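Local coordinates for DUF115 domain-containing protein (Magnetospirillum magneticum AMB-1, PDB 5MU5) that probably transfers a sugar onto flagellin as a Maf-family glycosyltransferase and is involved in forming the bacterial flagellum, at residues Pro177-Ile182 and Ser568-Leu573; Glu577-Asp582 and Gly596-Ala601. One frame throughout, in Å; residues are numbered along the deposited sequence.

Contact 1 (Pro177-Ile182 and Ser568-Leu573); sequences PLRLNI and SNRLML
At the outer edge of the four-stranded parallel sheet of the N-terminal domain, the 3-10 turn that leads into strand 180-183 meets the first turns of helix 568-579 of the helical bundle domain. Arg179 reaches across to Leu573 and Arg570. Its CD lies 3.8 Å from Leu573 CD2. The other methyl, Leu573 CD1, sits over one face of the Arg179 guanidinium, offset toward its rim and 4.0 Å from NH1. The same CD1 also lies over the centre of the Arg570 guanidinium. One methyl thus packs against both cationic groups, whose planes stand 74° apart. The Arg179 chain bends at chi3 (52°), which turns its head across the leucine. Arg570 starts away from the turn and folds back at chi2 and chi3. Its NH2 ends 3.9 Å from Arg179 NH1. Arg179 NE is hydrogen-bonded to the Ala145 carbonyl oxygen, which helps hold the head from its own domain. An alanine in place of Arg179 is likely to open a gap beside the Leu573 methyls and to leave the Ala145 carbonyl without this donor. Leu573 also packs on Phe122. The contact therefore rests on apolar packing of a leucine against arginine, while the two like charges probably add a mild repulsion beside it.

Contact 2 (Glu577-Asp582 and Gly596-Ala601); sequences EMLLRD and GTLMMA
Leu579, in the last turn of helix 568-579, points its CD1 methyl into helix 589-609 between Met599 and Leu598. This is the tight part. Leu579 CD1 lies 3.5 Å from Met599 CE, closer than usual van der Waals contact for two carbons. The same methyl is 4.0 Å from Leu598 CB and 4.1 Å from Leu598 CD1. The Leu579 and Leu598 side chains cross at about a right angle. Met599 bends at chi2 (-63°) and again at chi3 (90°), and this hook brings its CE back to the leucine. Cys557 of helix 546-564 touches both Leu579 and Leu598, and Leu553 adds to the same core. Met632 and Met636 of helix 618-646 pack on Leu598. The looser part lies where the helix ends. Leu580 has left helical geometry, and its CD2 only comes within 4.4 Å of Met599 CG. It is partly exposed and also rests on Pro204. Beyond it, Arg581 and Asp582 are exposed and poorly ordered. Leucine and methionine side chains from successive helices thus share an apolar core, as is characteristic of a helical bundle, here that of the Maf C-terminal region.

Overall arrangement
Following the chain from the N terminus, residues 177-182 come first, at the edge of the N-terminal domain sheet. The chain then runs through the large mixed sheet of the central region before helix 568-579 returns to close contact 1, a loop of 385 residues. Contact 2 opens further along that same helix and closes after only 13 residues, on helix 589-609. The two loops are in series and neither encloses the other. Their centres are 14 Å apart, and they touch where Met572 CE meets Met599 SD at 3.9 Å. Helix 568-579 is the shared element: contact 1 ties it to the N-terminal domain at the surface, and contact 2 to its bundle neighbour in the interior.

Contact 1 (Pro177-Ile182 and Ser568-Leu573)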
ATOM      1  N   PRO A 177     -19.266   9.106   3.412  1.00 44.97           N
ATOM      2  CA  PRO A 177     -18.661  10.400   3.142  1.00 45.56           C
ATOM      3  C   PRO A 177     -17.502  10.362   2.160  1.00 43.87           C
ATOM      4  O   PRO A 177     -17.197  11.373   1.538  1.00 41.69           O
ATOM      5  CB  PRO A 177     -18.175  10.873   4.522  1.00 48.09           C
ATOM      6  CG  PRO A 177     -18.156   9.679   5.398  1.00 47.22           C
ATOM      7  CD  PRO A 177     -19.114   8.686   4.823  1.00 49.40           C
ATOM      8  N   LEU A 178     -16.905   9.191   1.990  1.00 43.89           N
ATOM      9  CA  LEU A 178     -15.797   9.008   1.071  1.00 42.73           C
ATOM     10  C   LEU A 178     -16.197   9.056  -0.396  1.00 40.02           C
ATOM     11  O   LEU A 178     -15.336   8.996  -1.252  1.00 44.94           O
ATOM     12  CB  LEU A 178     -15.070   7.686   1.379  1.00 45.23           C
ATOM     13  CG  LEU A 178     -14.553   7.651   2.829  1.00 48.54           C
ATOM     14  CD1 LEU A 178     -14.172   6.248   3.317  1.00 50.25           C
ATOM     15  CD2 LEU A 178     -13.409   8.652   2.978  1.00 46.74           C
ATOM     16  N   ARG A 179     -17.481   9.159  -0.705  1.00 38.43           N
ATOM     17  CA  ARG A 179     -17.915   9.292  -2.112  1.00 37.35           C
ATOM     18  C   ARG A 179     -17.779  10.704  -2.714  1.00 36.53           C
ATOM     19  O   ARG A 179     -17.856  10.851  -3.937  1.00 37.91           O
ATOM     20  CB  ARG A 179     -19.346   8.805  -2.280  1.00 37.11           C
ATOM     21  CG  ARG A 179     -19.474   7.303  -2.124  1.00 37.83           C
ATOM     22  CD  ARG A 179     -20.919   6.885  -2.261  1.00 37.94           C
ATOM     23  NE  ARG A 179     -21.435   7.453  -3.483  1.00 38.78           N
ATOM     24  CZ  ARG A 179     -22.689   7.397  -3.878  1.00 39.17           C
ATOM     25  NH1 ARG A 179     -23.599   6.768  -3.172  1.00 41.90           N
ATOM     26  NH2 ARG A 179     -23.021   7.978  -5.008  1.00 39.98           N
ATOM     27  N   LEU A 180     -17.612  11.732  -1.881  1.00 35.67           N
ATOM     28  CA  LEU A 180     -17.384  13.086  -2.371  1.00 36.32           C
ATOM     29  C   LEU A 180     -16.249  13.683  -1.587  1.00 38.11           C
ATOM     30  O   LEU A 180     -16.306  13.755  -0.365  1.00 40.08           O
ATOM     31  CB  LEU A 180     -18.597  13.975  -2.194  1.00 38.37           C
ATOM     32  CG  LEU A 180     -18.430  15.424  -2.651  1.00 41.16           C
ATOM     33  CD1 LEU A 180     -18.387  15.526  -4.152  1.00 42.05           C
ATOM     34  CD2 LEU A 180     -19.588  16.264  -2.121  1.00 45.90           C
ATOM     35  N   ASN A 181     -15.224  14.113  -2.298  1.00 36.38           N
ATOM     36  CA  ASN A 181     -14.047  14.717  -1.698  1.00 36.73           C
ATOM     37  C   ASN A 181     -13.799  16.050  -2.367  1.00 36.15           C
ATOM     38  O   ASN A 181     -13.878  16.151  -3.586  1.00 35.94           O
ATOM     39  CB  ASN A 181     -12.834  13.819  -1.927  1.00 36.75           C
ATOM     40  CG  ASN A 181     -12.949  12.509  -1.197  1.00 38.44           C
ATOM     41  OD1 ASN A 181     -12.738  12.447   0.003  1.00 42.79           O
ATOM     42  ND2 ASN A 181     -13.311  11.458  -1.908  1.00 38.83           N
ATOM     43  N   ILE A 182     -13.546  17.079  -1.569  1.00 37.46           N
ATOM     44  CA  ILE A 182     -13.167  18.375  -2.098  1.00 36.79           C
ATOM     45  C   ILE A 182     -11.802  18.658  -1.524  1.00 35.95           C
ATOM     46  O   ILE A 182     -11.635  18.700  -0.331  1.00 38.13           O
ATOM     47  CB  ILE A 182     -14.162  19.453  -1.712  1.00 41.56           C
ATOM     48  CG1 ILE A 182     -15.525  19.105  -2.338  1.00 43.24           C
ATOM     49  CG2 ILE A 182     -13.664  20.818  -2.182  1.00 40.69           C
ATOM     50  CD1 ILE A 182     -16.639  20.036  -1.932  1.00 47.20           C
ATOM     51  N   SER A 568     -23.172  -1.636 -11.843  1.00 49.86           N
ATOM     52  CA  SER A 568     -21.732  -1.672 -11.565  1.00 48.59           C
ATOM     53  C   SER A 568     -21.360  -0.912 -10.317  1.00 43.80           C
ATOM     54  O   SER A 568     -20.708  -1.438  -9.428  1.00 43.90           O
ATOM     55  CB  SER A 568     -20.912  -1.089 -12.722  1.00 50.54           C
ATOM     56  OG  SER A 568     -21.136  -1.794 -13.922  1.00 58.49           O
ATOM     57  N   ASN A 569     -21.778   0.335 -10.256  1.00 41.71           N
ATOM     58  CA  ASN A 569     -21.368   1.182  -9.176  1.00 39.85           C
ATOM     59  C   ASN A 569     -21.948   0.744  -7.830  1.00 41.74           C
ATOM     60  O   ASN A 569     -21.225   0.692  -6.827  1.00 41.90           O
ATOM     61  CB  ASN A 569     -21.705   2.620  -9.511  1.00 40.74           C
ATOM     62  CG  ASN A 569     -20.868   3.161 -10.663  1.00 43.33           C
ATOM     63  OD1 ASN A 569     -19.932   2.505 -11.155  1.00 42.66           O
ATOM     64  ND2 ASN A 569     -21.200   4.375 -11.105  1.00 45.75           N
ATOM     65  N   ARG A 570     -23.235   0.406  -7.806  1.00 43.17           N
ATOM     66  CA  ARG A 570     -23.873  -0.043  -6.574  1.00 45.76           C
ATOM     67  C   ARG A 570     -23.225  -1.345  -6.081  1.00 41.64           C
ATOM     68  O   ARG A 570     -22.918  -1.478  -4.912  1.00 39.96           O
ATOM     69  CB  ARG A 570     -25.387  -0.189  -6.762  1.00 50.92           C
ATOM     70  CG  ARG A 570     -26.154  -0.587  -5.498  1.00 59.26           C
ATOM     71  CD  ARG A 570     -25.933   0.360  -4.310  1.00 67.54           C
ATOM     72  NE  ARG A 570     -26.143   1.789  -4.628  1.00 74.37           N
ATOM     73  CZ  ARG A 570     -25.939   2.803  -3.773  1.00 76.54           C
ATOM     74  NH1 ARG A 570     -25.514   2.576  -2.523  1.00 77.18           N
ATOM     75  NH2 ARG A 570     -26.155   4.058  -4.170  1.00 75.30           N
ATOM     76  N   LEU A 571     -22.993  -2.276  -6.995  1.00 40.99           N
ATOM     77  CA  LEU A 571     -22.339  -3.535  -6.679  1.00 42.23           C
ATOM     78  C   LEU A 571     -20.979  -3.314  -6.079  1.00 41.17           C
ATOM     79  O   LEU A 571     -20.635  -3.976  -5.095  1.00 42.12           O
ATOM     80  CB  LEU A 571     -22.181  -4.391  -7.938  1.00 43.50           C
ATOM     81  CG  LEU A 571     -21.420  -5.695  -7.758  1.00 43.64           C
ATOM     82  CD1 LEU A 571     -22.020  -6.504  -6.620  1.00 44.90           C
ATOM     83  CD2 LEU A 571     -21.458  -6.467  -9.063  1.00 45.34           C
ATOM     84  N   MET A 572     -20.201  -2.402  -6.668  1.00 42.33           N
ATOM     85  CA  MET A 572     -18.851  -2.078  -6.135  1.00 43.44           C
ATOM     86  C   MET A 572     -18.911  -1.419  -4.787  1.00 40.43           C
ATOM     87  O   MET A 572     -18.103  -1.726  -3.923  1.00 39.86           O
ATOM     88  CB  MET A 572     -18.057  -1.148  -7.051  1.00 47.52           C
ATOM     89  CG  MET A 572     -17.252  -1.824  -8.129  1.00 51.42           C
ATOM     90  SD  MET A 572     -16.121  -3.133  -7.607  1.00 63.18           S
ATOM     91  CE  MET A 572     -15.442  -2.550  -6.047  1.00 58.16           C
ATOM     92  N   LEU A 573     -19.861  -0.503  -4.605  1.00 40.59           N
ATOM     93  CA  LEU A 573     -20.042   0.140  -3.300  1.00 40.81           C
ATOM     94  C   LEU A 573     -20.357  -0.895  -2.244  1.00 40.54           C
ATOM     95  O   LEU A 573     -19.821  -0.841  -1.148  1.00 40.56           O
ATOM     96  CB  LEU A 573     -21.164   1.187  -3.320  1.00 39.72           C
ATOM     97  CG  LEU A 573     -20.815   2.493  -4.030  1.00 40.64           C
ATOM     98  CD1 LEU A 573     -22.061   3.308  -4.370  1.00 41.79           C
ATOM     99  CD2 LEU A 573     -19.847   3.307  -3.191  1.00 40.28           C
TER

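Contact 2 (Glu577-Asp582 and Gly596-Ala601)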
ATOM      1  N   GLU A 577     -17.707  -1.840   0.904  1.00 49.99           N
ATOM      2  CA  GLU A 577     -18.161  -1.743   2.297  1.00 54.22           C
ATOM      3  C   GLU A 577     -17.918  -3.038   3.082  1.00 51.53           C
ATOM      4  O   GLU A 577     -17.491  -2.987   4.225  1.00 53.62           O
ATOM      5  CB  GLU A 577     -19.635  -1.352   2.382  1.00 58.62           C
ATOM      6  CG  GLU A 577     -20.196  -1.392   3.798  1.00 67.77           C
ATOM      7  CD  GLU A 577     -21.634  -0.911   3.874  1.00 77.36           C
ATOM      8  OE1 GLU A 577     -22.317  -0.861   2.821  1.00 87.90           O
ATOM      9  OE2 GLU A 577     -22.092  -0.587   4.991  1.00 84.40           O
ATOM     10  N   MET A 578     -18.173  -4.183   2.461  1.00 49.19           N
ATOM     11  CA  MET A 578     -17.924  -5.467   3.100  1.00 51.13           C
ATOM     12  C   MET A 578     -16.456  -5.842   3.226  1.00 47.38           C
ATOM     13  O   MET A 578     -16.090  -6.548   4.143  1.00 46.97           O
ATOM     14  CB  MET A 578     -18.573  -6.578   2.296  1.00 54.38           C
ATOM     15  CG  MET A 578     -20.067  -6.582   2.378  1.00 59.22           C
ATOM     16  SD  MET A 578     -20.734  -7.812   1.252  1.00 68.06           S
ATOM     17  CE  MET A 578     -22.484  -7.479   1.480  1.00 68.56           C
ATOM     18  N   LEU A 579     -15.619  -5.416   2.290  1.00 47.54           N
ATOM     19  CA  LEU A 579     -14.242  -5.908   2.242  1.00 48.43           C
ATOM     20  C   LEU A 579     -13.152  -4.959   2.711  1.00 50.13           C
ATOM     21  O   LEU A 579     -12.150  -5.414   3.282  1.00 44.97           O
ATOM     22  CB  LEU A 579     -13.919  -6.364   0.827  1.00 49.24           C
ATOM     23  CG  LEU A 579     -14.795  -7.492   0.315  1.00 48.40           C
ATOM     24  CD1 LEU A 579     -14.449  -7.711  -1.140  1.00 48.38           C
ATOM     25  CD2 LEU A 579     -14.622  -8.769   1.110  1.00 48.40           C
ATOM     26  N   LEU A 580     -13.337  -3.662   2.454  1.00 55.65           N
ATOM     27  CA  LEU A 580     -12.332  -2.628   2.751  1.00 58.36           C
ATOM     28  C   LEU A 580     -12.724  -1.892   4.026  1.00 68.05           C
ATOM     29  O   LEU A 580     -12.804  -2.531   5.070  1.00 80.97           O
ATOM     30  CB  LEU A 580     -12.186  -1.687   1.550  1.00 54.50           C
ATOM     31  CG  LEU A 580     -11.984  -2.408   0.219  1.00 55.83           C
ATOM     32  CD1 LEU A 580     -11.947  -1.425  -0.936  1.00 57.11           C
ATOM     33  CD2 LEU A 580     -10.730  -3.275   0.207  1.00 58.07           C
ATOM     34  N   ARG A 581     -12.964  -0.576   3.966  1.00 85.63           N
ATOM     35  CA  ARG A 581     -13.370   0.215   5.144  1.00 94.43           C
ATOM     36  C   ARG A 581     -12.342   0.054   6.274  1.00 97.23           C
ATOM     37  O   ARG A 581     -12.694  -0.206   7.426  1.00 99.84           O
ATOM     38  CB  ARG A 581     -14.776  -0.211   5.606  1.00101.34           C
ATOM     39  CG  ARG A 581     -15.375   0.603   6.749  1.00107.39           C
ATOM     40  CD  ARG A 581     -16.753   0.073   7.130  1.00112.59           C
ATOM     41  NE  ARG A 581     -16.713  -1.280   7.689  1.00116.23           N
ATOM     42  CZ  ARG A 581     -16.401  -1.590   8.949  1.00113.52           C
ATOM     43  NH1 ARG A 581     -16.064  -0.654   9.830  1.00109.14           N
ATOM     44  NH2 ARG A 581     -16.411  -2.862   9.328  1.00116.27           N
ATOM     45  N   ASP A 582     -11.067   0.205   5.925  1.00105.05           N
ATOM     46  CA  ASP A 582      -9.960  -0.006   6.875  1.00109.75           C
ATOM     47  C   ASP A 582      -9.937   1.024   8.022  1.00119.65           C
ATOM     48  O   ASP A 582      -9.557   0.694   9.148  1.00123.95           O
ATOM     49  CB  ASP A 582      -8.613   0.009   6.126  1.00101.94           C
ATOM     50  CG  ASP A 582      -7.472  -0.626   6.928  1.00 98.75           C
ATOM     51  OD1 ASP A 582      -6.633  -1.306   6.323  1.00 91.62           O
ATOM     52  OD2 ASP A 582      -7.395  -0.463   8.161  1.00101.11           O
ATOM     53  N   GLY A 596      -8.348  -9.329  -1.399  1.00 39.01           N
ATOM     54  CA  GLY A 596      -7.451  -9.144  -2.531  1.00 39.71           C
ATOM     55  C   GLY A 596      -7.960  -9.921  -3.723  1.00 40.58           C
ATOM     56  O   GLY A 596      -8.012  -9.408  -4.844  1.00 41.29           O
ATOM     57  N   THR A 597      -8.362 -11.155  -3.469  1.00 40.11           N
ATOM     58  CA  THR A 597      -8.830 -12.011  -4.515  1.00 40.81           C
ATOM     59  C   THR A 597     -10.143 -11.488  -5.097  1.00 43.01           C
ATOM     60  O   THR A 597     -10.222 -11.248  -6.314  1.00 42.13           O
ATOM     61  CB  THR A 597      -8.896 -13.438  -4.000  1.00 41.63           C
ATOM     62  OG1 THR A 597      -7.553 -13.843  -3.661  1.00 40.83           O
ATOM     63  CG2 THR A 597      -9.479 -14.382  -5.051  1.00 42.27           C
ATOM     64  N   LEU A 598     -11.138 -11.241  -4.245  1.00 41.68           N
ATOM     65  CA  LEU A 598     -12.432 -10.719  -4.724  1.00 43.24           C
ATOM     66  C   LEU A 598     -12.359  -9.345  -5.434  1.00 43.58           C
ATOM     67  O   LEU A 598     -13.047  -9.126  -6.441  1.00 39.76           O
ATOM     68  CB  LEU A 598     -13.452 -10.657  -3.591  1.00 45.87           C
ATOM     69  CG  LEU A 598     -13.780 -11.986  -2.902  1.00 48.65           C
ATOM     70  CD1 LEU A 598     -14.841 -11.761  -1.845  1.00 51.03           C
ATOM     71  CD2 LEU A 598     -14.229 -13.053  -3.884  1.00 49.91           C
ATOM     72  N   MET A 599     -11.528  -8.434  -4.929  1.00 42.59           N
ATOM     73  CA  MET A 599     -11.391  -7.111  -5.542  1.00 46.38           C
ATOM     74  C   MET A 599     -10.687  -7.166  -6.888  1.00 45.72           C
ATOM     75  O   MET A 599     -10.982  -6.377  -7.777  1.00 46.64           O
ATOM     76  CB  MET A 599     -10.663  -6.118  -4.626  1.00 50.98           C
ATOM     77  CG  MET A 599     -11.496  -5.575  -3.465  1.00 57.26           C
ATOM     78  SD  MET A 599     -12.946  -4.601  -3.950  1.00 66.66           S
ATOM     79  CE  MET A 599     -14.208  -5.858  -4.062  1.00 68.42           C
ATOM     80  N   MET A 600      -9.760  -8.087  -7.045  1.00 42.55           N
ATOM     81  CA  MET A 600      -9.128  -8.255  -8.318  1.00 45.82           C
ATOM     82  C   MET A 600     -10.084  -8.865  -9.324  1.00 42.56           C
ATOM     83  O   MET A 600     -10.045  -8.490 -10.509  1.00 38.50           O
ATOM     84  CB  MET A 600      -7.896  -9.117  -8.179  1.00 53.13           C
ATOM     85  CG  MET A 600      -6.840  -8.368  -7.417  1.00 64.60           C
ATOM     86  SD  MET A 600      -6.490  -6.795  -8.224  1.00 77.42           S
ATOM     87  CE  MET A 600      -5.553  -7.449  -9.625  1.00 77.09           C
ATOM     88  N   ALA A 601     -10.924  -9.801  -8.868  1.00 37.95           N
ATOM     89  CA  ALA A 601     -11.951 -10.345  -9.736  1.00 37.47           C
ATOM     90  C   ALA A 601     -12.881  -9.220 -10.195  1.00 37.57           C
ATOM     91  O   ALA A 601     -13.202  -9.127 -11.363  1.00 40.43           O
ATOM     92  CB  ALA A 601     -12.718 -11.442  -9.040  1.00 36.82           C
TER